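Local atomic coordinates of aminopeptidase N family protein (Idiomarina loihiensis L2TR, PDB entry 4FGM), a protein that is a zinc-binding metallohydrolase of peptidase family M61 that probably removes residues from the amino end of peptides as an aminopeptidase. Residues A[241-246]-A[272-277]; A[278-283]-A[303-308]; A[103-108]-A[226-231]; A[250-255]-A[265-270]. All blocks are in the same frame, centred on the assembly; numbering follows the deposited sequence.

How the contacts relate
Following the chain from the N terminus, contact 3 comes first. It joins strand 103-106 of the N-terminal region to strand 222-230 and closes the longest loop. Contact 1 opens next, on strand 242-248, the neighbour of 222-230 in the same sheet, and closes at the zinc-binding end of helix 262-277. Contact 4 is nested inside that loop: residues 250-255 fold back onto an earlier part of the same helix. Contact 2 follows in series, joining the loop after helix 262-277 to residues 303-308. No two contacts cross. Contacts 1 and 2 share the zinc ion and maleic acid. Leu-245 of contact 1 also packs on Phe-267 and Leu-270 of contact 4.

Contact 1. Residues A[241-246]-A[272-277]; sequences NSTALL and CHEYFH. With ZN (zinc ion), chain C; MAE (maleic acid), chain B.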
# COMPACT_ATOMS: atom_id res chain seq x y z
N ASN A 241 7.11 13.56 4.39
CA ASN A 241 6.22 14.71 4.49
C ASN A 241 5.26 14.80 3.30
O ASN A 241 4.72 15.87 2.99
CB ASN A 241 7.04 16.00 4.65
CG ASN A 241 7.73 16.44 3.37
OD1 ASN A 241 7.99 15.63 2.47
ND2 ASN A 241 8.06 17.74 3.28
N SER A 242 5.04 13.66 2.67
CA SER A 242 4.14 13.57 1.52
C SER A 242 3.83 12.11 1.22
O SER A 242 4.38 11.18 1.82
CB SER A 242 4.79 14.18 0.28
OG SER A 242 5.84 13.36 -0.18
N THR A 243 2.93 11.90 0.27
CA THR A 243 2.57 10.57 -0.16
C THR A 243 2.13 10.65 -1.61
O THR A 243 1.60 11.67 -2.05
CB THR A 243 1.44 9.95 0.70
OG1 THR A 243 1.18 8.61 0.26
CG2 THR A 243 0.16 10.76 0.60
N ALA A 244 2.39 9.59 -2.36
CA ALA A 244 2.00 9.52 -3.76
C ALA A 244 0.86 8.50 -3.84
O ALA A 244 1.02 7.33 -3.47
CB ALA A 244 3.18 9.08 -4.63
N LEU A 245 -0.29 8.95 -4.33
CA LEU A 245 -1.46 8.10 -4.44
C LEU A 245 -1.97 7.96 -5.86
O LEU A 245 -1.88 8.89 -6.66
CB LEU A 245 -2.61 8.67 -3.61
CG LEU A 245 -2.34 9.13 -2.18
CD1 LEU A 245 -3.55 9.93 -1.69
CD2 LEU A 245 -2.05 7.92 -1.28
N LEU A 246 -2.51 6.79 -6.17
CA LEU A 246 -3.12 6.54 -7.47
C LEU A 246 -4.51 6.06 -7.09
O LEU A 246 -4.65 5.04 -6.42
CB LEU A 246 -2.39 5.44 -8.23
CG LEU A 246 -3.08 5.07 -9.55
CD1 LEU A 246 -3.09 6.28 -10.48
CD2 LEU A 246 -2.37 3.89 -10.19
N CYS A 272 -5.56 8.11 5.02
CA CYS A 272 -5.35 7.89 6.45
C CYS A 272 -4.20 6.90 6.66
O CYS A 272 -3.42 7.03 7.60
CB CYS A 272 -6.63 7.33 7.07
SG CYS A 272 -6.56 7.08 8.84
N HIS A 273 -4.12 5.92 5.77
CA HIS A 273 -3.09 4.88 5.83
C HIS A 273 -1.69 5.46 5.56
O HIS A 273 -0.74 5.20 6.31
CB HIS A 273 -3.42 3.79 4.80
CG HIS A 273 -2.49 2.62 4.83
ND1 HIS A 273 -2.79 1.44 5.48
CD2 HIS A 273 -1.26 2.45 4.29
CE1 HIS A 273 -1.79 0.59 5.34
NE2 HIS A 273 -0.84 1.18 4.62
N GLU A 274 -1.55 6.23 4.49
CA GLU A 274 -0.25 6.79 4.16
C GLU A 274 0.20 7.82 5.20
O GLU A 274 1.38 7.86 5.58
CB GLU A 274 -0.29 7.43 2.77
CG GLU A 274 -0.73 6.49 1.64
CD GLU A 274 -0.02 5.15 1.65
OE1 GLU A 274 1.13 5.08 2.12
OE2 GLU A 274 -0.61 4.15 1.18
N TYR A 275 -0.74 8.64 5.66
CA TYR A 275 -0.46 9.67 6.66
C TYR A 275 0.08 9.02 7.94
O TYR A 275 1.09 9.46 8.49
CB TYR A 275 -1.74 10.45 6.97
CG TYR A 275 -1.53 11.79 7.65
CD1 TYR A 275 -0.96 12.86 6.95
CD2 TYR A 275 -1.93 12.00 8.97
CE1 TYR A 275 -0.81 14.10 7.55
CE2 TYR A 275 -1.78 13.24 9.58
CZ TYR A 275 -1.23 14.29 8.87
OH TYR A 275 -1.11 15.52 9.45
N PHE A 276 -0.60 7.98 8.40
CA PHE A 276 -0.19 7.26 9.60
C PHE A 276 1.25 6.77 9.45
O PHE A 276 2.04 6.78 10.41
CB PHE A 276 -1.10 6.06 9.84
CG PHE A 276 -0.97 5.45 11.21
CD1 PHE A 276 -1.59 6.05 12.30
CD2 PHE A 276 -0.21 4.31 11.41
CE1 PHE A 276 -1.46 5.52 13.58
CE2 PHE A 276 -0.07 3.76 12.69
CZ PHE A 276 -0.70 4.37 13.78
N HIS A 277 1.57 6.34 8.24
CA HIS A 277 2.91 5.84 7.92
C HIS A 277 3.98 6.91 8.20
O HIS A 277 5.17 6.58 8.37
CB HIS A 277 3.00 5.40 6.45
CG HIS A 277 2.69 3.95 6.23
ND1 HIS A 277 3.18 2.94 7.04
CD2 HIS A 277 1.98 3.33 5.26
CE1 HIS A 277 2.80 1.77 6.56
NE2 HIS A 277 2.07 1.98 5.48
ZN ZN C . 1.30 0.58 4.28
C1 MAE B . 1.81 0.32 1.67
O1 MAE B . 2.41 -0.65 2.24
O2 MAE B . 1.80 1.43 2.25
C2 MAE B . 1.22 0.08 0.33
C3 MAE B . 1.79 -0.10 -0.86
C4 MAE B . 3.22 -0.11 -1.16
O3 MAE B . 4.14 0.09 -0.34
O4 MAE B . 3.49 -0.39 -2.34
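Glu-274 meets Thr-243 and Leu-245 next to two imidazole rings. Maleic acid O2 lies at the edge of the His-273 ring, near its plane, and approaches the His-277 ring obliquely. Both rings turn NE2 to the zinc ion, His-277 NE2 at 2.0 Å. Maleic acid O2 binds the same zinc ion at 2.3 Å, and Glu-307 completes the site. His-273 ND1, on the side of its ring away from the metal, bonds to Asp-314, and the carbonyl of Asn-280 holds His-277 ND1. Glu-274 and the two histidines form an HExxH sequence on helix 262-277, and Glu-307 is the third protein ligand, as in gluzincins. In such enzymes this glutamate usually serves as the general base. Here its carboxylate comes near the bound ligand, with Glu-274 OE1 3.7 Å from maleic acid O2. A bend at chi2 (-48°) turns the carboxylate that way. The stem of Glu-274 rests on the strand. Thr-243 crosses it at about a right angle, with OG1 3.1 Å from Glu-274 CB. OG1 stands anti to the backbone N (chi1 -177°), and its hydrogen bond goes to the carbonyl of Leu-237. Losing CG and the carboxylate to an alanine here would probably open a gap beside Leu-245 and remove an acid from the metal site. Leu-245 CD2 comes to 3.5 Å from Glu-274 CG, the two side chains running past each other oppositely.

Contact 2. Residues A[278-283]-A[303-308]; sequences SWNIKT and LWFYEG. With ZN (zinc ion), chain C; MAE (maleic acid), chain B.
Asn-280 swings its amide to Phe-305 and Tyr-306 because its CG lies anti to the backbone N (chi1 -157°). Ile-281 has CG1 in the same anti position, which carries CD1 over to Tyr-306. The amide oxygen does most of the touching. Asn-280 OD1 is 2.9 Å from Tyr-306 CD1 and 3.3 Å from Phe-305 CE1. The first of these is tighter than a relaxed contact, and its exact length is doubtful. Both approaches are oblique. The amide plane is turned 49° from the Tyr-306 ring and 81° from the Phe-305 ring. Phe-305 in turn lays CD1 over the centre of one face of Tyr-306. On the apolar side, Ile-281 CD1 packs 3.6 Å from Tyr-306 CG. The hydroxyl of Tyr-306 bonds to Thr-419, and Met-405 of helix 401-413 touches both Asn-280 and Phe-305.

The contact joins the loop that follows the HExxH helix to the short helix 303-306, just ahead of the third zinc ligand. Glu-307 OE1 binds the zinc ion at 2.2 Å, and Glu-307 OE2 is 2.6 Å from maleic acid O1. The backbone helps to place this residue, since Glu-307 N donates to Leu-303 O at 2.8 Å. Ile-281 also lies against His-277, so this packing borders the metal site. Asn-280 ND2 has a hydrogen bond just beyond the segments, but the buried OD1 has no polar partner in the model. The aromatic carbons round it are no substitute for a hydrogen bond, so burying this oxygen probably carries a cost.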
# COMPACT_ATOMS: atom_id res chain seq x y z
N SER A 278 3.57 8.18 8.23
CA SER A 278 4.53 9.26 8.51
C SER A 278 5.22 8.96 9.83
O SER A 278 6.42 9.25 10.02
CB SER A 278 3.81 10.60 8.62
OG SER A 278 3.47 11.07 7.34
N TRP A 279 4.45 8.43 10.78
CA TRP A 279 5.01 8.11 12.07
C TRP A 279 5.45 6.65 12.02
O TRP A 279 6.59 6.31 12.39
CB TRP A 279 3.96 8.25 13.16
CG TRP A 279 3.60 9.65 13.48
CD1 TRP A 279 4.15 10.44 14.46
CD2 TRP A 279 2.59 10.43 12.85
NE1 TRP A 279 3.53 11.67 14.47
CE2 TRP A 279 2.56 11.69 13.50
CE3 TRP A 279 1.69 10.18 11.79
CZ2 TRP A 279 1.68 12.70 13.13
CZ3 TRP A 279 0.81 11.19 11.42
CH2 TRP A 279 0.81 12.44 12.09
N ASN A 280 4.56 5.80 11.56
CA ASN A 280 4.85 4.38 11.49
C ASN A 280 5.47 3.96 10.17
O ASN A 280 4.76 3.90 9.15
CB ASN A 280 3.53 3.65 11.75
CG ASN A 280 3.71 2.23 12.26
OD1 ASN A 280 4.79 1.84 12.70
ND2 ASN A 280 2.61 1.45 12.24
N ILE A 281 6.79 3.78 10.20
CA ILE A 281 7.64 3.40 9.06
C ILE A 281 8.54 4.46 8.48
O ILE A 281 9.56 4.12 7.86
CB ILE A 281 6.85 2.74 7.90
CG1 ILE A 281 7.80 1.81 7.12
CG2 ILE A 281 6.45 3.78 6.88
CD1 ILE A 281 8.47 0.78 8.00
N LYS A 282 8.14 5.72 8.60
CA LYS A 282 8.98 6.77 8.06
C LYS A 282 9.93 7.26 9.14
O LYS A 282 11.09 7.57 8.84
CB LYS A 282 8.16 7.95 7.53
CG LYS A 282 7.58 7.70 6.14
CD LYS A 282 8.39 6.67 5.37
CE LYS A 282 9.49 7.34 4.60
NZ LYS A 282 10.57 6.35 4.35
N THR A 283 9.45 7.34 10.39
CA THR A 283 10.31 7.79 11.49
C THR A 283 10.53 6.62 12.45
O THR A 283 11.67 6.30 12.78
CB THR A 283 9.71 9.00 12.23
OG1 THR A 283 8.29 8.82 12.39
CG2 THR A 283 9.98 10.27 11.43
N LEU A 303 7.05 -6.31 9.35
CA LEU A 303 5.95 -5.70 8.60
C LEU A 303 4.58 -6.00 9.20
O LEU A 303 3.60 -5.33 8.87
CB LEU A 303 6.00 -6.13 7.14
CG LEU A 303 7.23 -5.65 6.36
CD1 LEU A 303 7.08 -6.00 4.89
CD2 LEU A 303 7.41 -4.14 6.53
N TRP A 304 4.51 -6.98 10.10
CA TRP A 304 3.23 -7.30 10.75
C TRP A 304 2.84 -6.10 11.60
O TRP A 304 1.66 -5.85 11.86
CB TRP A 304 3.36 -8.53 11.66
CG TRP A 304 4.27 -8.34 12.85
CD1 TRP A 304 5.60 -8.66 12.93
CD2 TRP A 304 3.91 -7.79 14.12
NE1 TRP A 304 6.09 -8.34 14.18
CE2 TRP A 304 5.08 -7.80 14.93
CE3 TRP A 304 2.72 -7.28 14.67
CZ2 TRP A 304 5.09 -7.33 16.24
CZ3 TRP A 304 2.73 -6.81 15.98
CH2 TRP A 304 3.91 -6.84 16.75
N PHE A 305 3.85 -5.37 12.04
CA PHE A 305 3.63 -4.20 12.86
C PHE A 305 3.54 -2.94 12.01
O PHE A 305 2.58 -2.17 12.09
CB PHE A 305 4.75 -4.09 13.91
CG PHE A 305 4.70 -2.82 14.73
CD1 PHE A 305 5.33 -1.65 14.28
CD2 PHE A 305 4.01 -2.79 15.93
CE1 PHE A 305 5.26 -0.47 15.02
CE2 PHE A 305 3.93 -1.62 16.69
CZ PHE A 305 4.56 -0.45 16.23
N TYR A 306 4.55 -2.73 11.16
CA TYR A 306 4.58 -1.55 10.32
C TYR A 306 3.46 -1.48 9.28
O TYR A 306 3.03 -0.40 8.90
CB TYR A 306 5.97 -1.41 9.70
CG TYR A 306 6.95 -0.96 10.74
CD1 TYR A 306 6.85 0.32 11.30
CD2 TYR A 306 7.89 -1.84 11.27
CE1 TYR A 306 7.65 0.71 12.37
CE2 TYR A 306 8.70 -1.46 12.35
CZ TYR A 306 8.57 -0.18 12.89
OH TYR A 306 9.33 0.19 13.98
N GLU A 307 2.99 -2.64 8.84
CA GLU A 307 1.89 -2.64 7.89
C GLU A 307 0.60 -3.02 8.63
O GLU A 307 -0.45 -2.44 8.38
CB GLU A 307 2.15 -3.62 6.74
CG GLU A 307 3.18 -3.13 5.72
CD GLU A 307 2.84 -1.76 5.16
OE1 GLU A 307 1.72 -1.28 5.39
OE2 GLU A 307 3.70 -1.17 4.47
N GLY A 308 0.71 -3.98 9.55
CA GLY A 308 -0.44 -4.44 10.32
C GLY A 308 -1.15 -3.37 11.13
O GLY A 308 -2.36 -3.19 10.97
ZN ZN C . 1.30 0.58 4.28
C1 MAE B . 1.81 0.32 1.67
O1 MAE B . 2.41 -0.65 2.24
O2 MAE B . 1.80 1.43 2.25
C2 MAE B . 1.22 0.08 0.33
C3 MAE B . 1.79 -0.10 -0.86
C4 MAE B . 3.22 -0.11 -1.16
O3 MAE B . 4.14 0.09 -0.34
O4 MAE B . 3.49 -0.39 -2.34

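Contact 3. Residues A[103-108]-A[226-231]; sequences QGFFNN and LTMVVG
Met-228, present as selenomethionine, makes a Met-aromatic contact with Phe-105. The pair packs strand 103-106, in the N-terminal region, against strand 222-230 of the five-stranded mixed sheet. The Met-228 side chain can be followed outward. CB points toward strand 103-106. CG passes Gln-103, with Met-228 CG 3.8 Å from Gln-103 OE1. SE reaches the base of the aromatic side chain, 3.8 Å from Phe-105 CB. It sits obliquely to the ring, 4.6 Å from SE to the ring centroid and 36° off the normal. The chain then bends at chi3 (-73°) and drops the methyl group over the ring. Met-228 CE is 3.8 Å from the Phe-105 centroid and only 11° off the normal, a CH-pi contact over the face. The Phe-105 ring also touches Ala-244 of the neighbouring strand 242-248. A serine in place of Phe-105 would probably leave the methyl of Met-228 without its aromatic face and open a gap between the two strands. Beside this apolar pair the join is polar. Gln-103 crosses Met-228 at about a right angle, and its OE1 bonds to Ser-190 of strand 183-190. Its amide nitrogen uses a water to reach across: Gln-103 NE2 donates to the water at 2.8 Å, and that water lies 3.0 Å from Val-229 O, within hydrogen-bonding geometry.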
# COMPACT_ATOMS: atom_id res chain seq x y z
N GLN A 103 0.59 14.70 -18.01
CA GLN A 103 1.12 14.78 -16.65
C GLN A 103 2.49 14.12 -16.52
O GLN A 103 2.96 13.43 -17.43
CB GLN A 103 0.15 14.12 -15.67
CG GLN A 103 0.15 12.58 -15.68
CD GLN A 103 -0.98 11.97 -14.85
OE1 GLN A 103 -1.33 12.48 -13.78
NE2 GLN A 103 -1.54 10.88 -15.34
N GLY A 104 3.12 14.35 -15.38
CA GLY A 104 4.41 13.77 -15.09
C GLY A 104 4.50 13.44 -13.62
O GLY A 104 4.02 14.18 -12.76
N PHE A 105 5.11 12.30 -13.32
CA PHE A 105 5.30 11.87 -11.94
C PHE A 105 6.62 11.12 -11.86
O PHE A 105 6.99 10.42 -12.80
CB PHE A 105 4.18 10.93 -11.50
CG PHE A 105 4.42 10.29 -10.16
CD1 PHE A 105 4.19 11.00 -8.98
CD2 PHE A 105 4.95 9.00 -10.08
CE1 PHE A 105 4.48 10.43 -7.74
CE2 PHE A 105 5.24 8.43 -8.83
CZ PHE A 105 5.01 9.15 -7.66
N PHE A 106 7.33 11.26 -10.74
CA PHE A 106 8.59 10.54 -10.59
C PHE A 106 9.14 10.48 -9.18
O PHE A 106 8.91 11.37 -8.35
CB PHE A 106 9.68 11.10 -11.53
CG PHE A 106 10.14 12.51 -11.21
CD1 PHE A 106 9.60 13.60 -11.89
CD2 PHE A 106 11.13 12.74 -10.25
CE1 PHE A 106 10.04 14.90 -11.63
CE2 PHE A 106 11.57 14.04 -9.98
CZ PHE A 106 11.02 15.12 -10.67
N ASN A 107 9.86 9.40 -8.92
CA ASN A 107 10.53 9.16 -7.65
C ASN A 107 12.00 9.24 -8.03
O ASN A 107 12.40 8.72 -9.08
CB ASN A 107 10.21 7.77 -7.13
CG ASN A 107 8.81 7.66 -6.57
OD1 ASN A 107 8.53 8.14 -5.46
ND2 ASN A 107 7.91 7.05 -7.33
N ASN A 108 12.81 9.87 -7.20
CA ASN A 108 14.21 10.00 -7.53
C ASN A 108 15.00 8.70 -7.49
O ASN A 108 16.16 8.66 -7.92
CB ASN A 108 14.83 11.10 -6.67
CG ASN A 108 14.27 12.47 -7.03
OD1 ASN A 108 14.22 12.81 -8.21
ND2 ASN A 108 13.83 13.24 -6.04
N LEU A 226 -0.07 13.84 -2.83
CA LEU A 226 0.08 13.88 -4.29
C LEU A 226 -0.81 12.79 -4.89
O LEU A 226 -0.56 11.60 -4.70
CB LEU A 226 1.54 13.65 -4.68
CG LEU A 226 2.53 14.60 -3.98
CD1 LEU A 226 3.95 14.28 -4.46
CD2 LEU A 226 2.17 16.05 -4.28
N THR A 227 -1.83 13.21 -5.63
CA THR A 227 -2.78 12.27 -6.17
C THR A 227 -2.97 12.21 -7.67
O THR A 227 -3.31 13.21 -8.30
CB THR A 227 -4.18 12.52 -5.55
OG1 THR A 227 -4.06 12.55 -4.12
CG2 THR A 227 -5.15 11.42 -5.94
N MSE A 228 -2.75 11.03 -8.24
CA MSE A 228 -2.98 10.80 -9.66
C MSE A 228 -4.36 10.15 -9.73
O MSE A 228 -4.64 9.14 -9.06
CB MSE A 228 -1.91 9.88 -10.24
CG MSE A 228 -0.62 10.59 -10.55
SE MSE A 228 0.75 9.37 -11.14
CE MSE A 228 1.13 8.56 -9.42
N VAL A 229 -5.24 10.73 -10.54
CA VAL A 229 -6.59 10.21 -10.67
C VAL A 229 -6.83 9.58 -12.03
O VAL A 229 -6.77 10.27 -13.05
CB VAL A 229 -7.63 11.33 -10.46
CG1 VAL A 229 -9.03 10.72 -10.35
CG2 VAL A 229 -7.29 12.14 -9.22
N VAL A 230 -7.12 8.29 -12.04
CA VAL A 230 -7.39 7.58 -13.28
C VAL A 230 -8.78 6.94 -13.24
O VAL A 230 -9.55 7.19 -12.32
CB VAL A 230 -6.33 6.49 -13.52
CG1 VAL A 230 -4.95 7.12 -13.58
CG2 VAL A 230 -6.39 5.44 -12.42
N GLY A 231 -9.10 6.12 -14.24
CA GLY A 231 -10.41 5.50 -14.26
C GLY A 231 -10.52 4.36 -13.27
O GLY A 231 -11.50 4.23 -12.53
O HOH W 1 -3.92 10.80 -13.84

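Contact 4. Residues A[250-255]-A[265-270]; sequences KDLISA and QTFLSL
Phe-267 is the residue of the helix that meets Asp-251 and Leu-252. Gln-265 comes first. It turns its side chain away from the loop, and Gln-265 O accepts from Ser-269 N at 2.8 Å. Thr-266 points its CB toward the loop without close contact, and its hydroxyl bonds back to the carbonyl of Asp-262 one turn earlier. Phe-267 then makes the join. Its stem meets the backbone and stem of Asp-251: Phe-267 CB is 3.7 Å from Asp-251 O and 3.9 Å from Asp-251 CB. With CG anti to the backbone N (chi1 177°), the ring reaches out to Leu-252. One methyl of that leucine sits squarely over the ring. Leu-252 CD2 is 3.6 Å from the Phe-267 centroid and 8° off the normal, a CH-pi contact. The distances from Leu-252 CD2 to the six ring carbons of Phe-267 run from 3.7 to 4.0 Å, as expected of a centred methyl.

Residues 250-255 belong to the loop between strand 242-248 and helix 262-277. The helix carries the HExxH zinc ligands further along, so the contact folds the incoming loop onto the helix before the metal site. Cys-247 of the strand touches both Leu-252 and Phe-267, and Ile-200 of helix 197-215 also packs on Phe-267.

Past Phe-267, the helix turns to other partners: Leu-268 and Ser-269 face helix 308-320, and Leu-270 packs on Leu-245 of the strand.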
# COMPACT_ATOMS: atom_id res chain seq x y z
N LYS A 250 -13.87 7.60 -9.35
CA LYS A 250 -15.13 7.43 -8.62
C LYS A 250 -14.93 7.55 -7.11
O LYS A 250 -15.90 7.67 -6.37
CB LYS A 250 -15.78 6.09 -8.95
CG LYS A 250 -14.93 4.86 -8.66
CD LYS A 250 -15.72 3.59 -8.93
CE LYS A 250 -14.82 2.36 -9.04
NZ LYS A 250 -14.07 2.07 -7.80
N ASP A 251 -13.68 7.52 -6.65
CA ASP A 251 -13.39 7.61 -5.22
C ASP A 251 -13.36 9.05 -4.72
O ASP A 251 -13.37 9.30 -3.52
CB ASP A 251 -12.06 6.93 -4.90
CG ASP A 251 -12.03 5.47 -5.31
OD1 ASP A 251 -13.11 4.85 -5.40
OD2 ASP A 251 -10.91 4.93 -5.52
N LEU A 252 -13.30 10.00 -5.65
CA LEU A 252 -13.24 11.41 -5.28
C LEU A 252 -14.63 12.00 -5.38
O LEU A 252 -15.07 12.42 -6.45
CB LEU A 252 -12.27 12.16 -6.18
CG LEU A 252 -10.81 11.67 -6.10
CD1 LEU A 252 -9.95 12.49 -7.04
CD2 LEU A 252 -10.28 11.80 -4.68
N ILE A 253 -15.31 12.03 -4.24
CA ILE A 253 -16.68 12.53 -4.14
C ILE A 253 -16.89 13.93 -4.73
O ILE A 253 -16.07 14.84 -4.56
CB ILE A 253 -17.13 12.46 -2.65
CG1 ILE A 253 -18.64 12.66 -2.56
CG2 ILE A 253 -16.36 13.46 -1.81
CD1 ILE A 253 -19.23 12.06 -1.30
N SER A 254 -18.00 14.08 -5.46
CA SER A 254 -18.33 15.34 -6.11
C SER A 254 -19.21 16.24 -5.24
O SER A 254 -19.71 15.83 -4.19
CB SER A 254 -19.04 15.07 -7.44
OG SER A 254 -20.33 14.51 -7.24
N ALA A 255 -19.41 17.47 -5.71
CA ALA A 255 -20.22 18.45 -5.00
C ALA A 255 -21.70 18.07 -4.95
O ALA A 255 -22.47 18.63 -4.17
CB ALA A 255 -20.06 19.82 -5.64
N GLN A 265 -14.94 6.32 0.75
CA GLN A 265 -14.42 5.77 2.00
C GLN A 265 -13.07 5.09 1.76
O GLN A 265 -12.15 5.20 2.57
CB GLN A 265 -15.43 4.78 2.59
CG GLN A 265 -14.88 3.85 3.67
CD GLN A 265 -14.76 2.42 3.19
OE1 GLN A 265 -13.67 1.96 2.82
NE2 GLN A 265 -15.88 1.70 3.17
N THR A 266 -12.96 4.38 0.64
CA THR A 266 -11.72 3.70 0.30
C THR A 266 -10.59 4.73 0.13
O THR A 266 -9.46 4.49 0.54
CB THR A 266 -11.88 2.89 -1.00
OG1 THR A 266 -12.76 1.79 -0.76
CG2 THR A 266 -10.55 2.34 -1.47
N PHE A 267 -10.91 5.87 -0.46
CA PHE A 267 -9.93 6.93 -0.66
C PHE A 267 -9.49 7.51 0.68
O PHE A 267 -8.29 7.69 0.93
CB PHE A 267 -10.50 8.05 -1.54
CG PHE A 267 -9.55 9.21 -1.72
CD1 PHE A 267 -8.39 9.07 -2.46
CD2 PHE A 267 -9.82 10.43 -1.11
CE1 PHE A 267 -7.50 10.14 -2.60
CE2 PHE A 267 -8.94 11.50 -1.24
CZ PHE A 267 -7.77 11.36 -1.99
N LEU A 268 -10.46 7.83 1.54
CA LEU A 268 -10.14 8.39 2.84
C LEU A 268 -9.32 7.40 3.65
O LEU A 268 -8.42 7.78 4.40
CB LEU A 268 -11.41 8.75 3.60
CG LEU A 268 -12.17 9.94 3.00
CD1 LEU A 268 -13.38 10.27 3.85
CD2 LEU A 268 -11.25 11.13 2.89
N SER A 269 -9.62 6.12 3.48
CA SER A 269 -8.90 5.08 4.19
C SER A 269 -7.45 5.03 3.68
O SER A 269 -6.51 4.83 4.46
CB SER A 269 -9.59 3.74 4.00
OG SER A 269 -8.95 2.74 4.76
N LEU A 270 -7.28 5.21 2.37
CA LEU A 270 -5.95 5.20 1.76
C LEU A 270 -5.10 6.37 2.28
O LEU A 270 -3.94 6.19 2.64
CB LEU A 270 -6.05 5.28 0.24
CG LEU A 270 -4.73 5.38 -0.55
CD1 LEU A 270 -3.84 4.16 -0.28
CD2 LEU A 270 -5.04 5.45 -2.02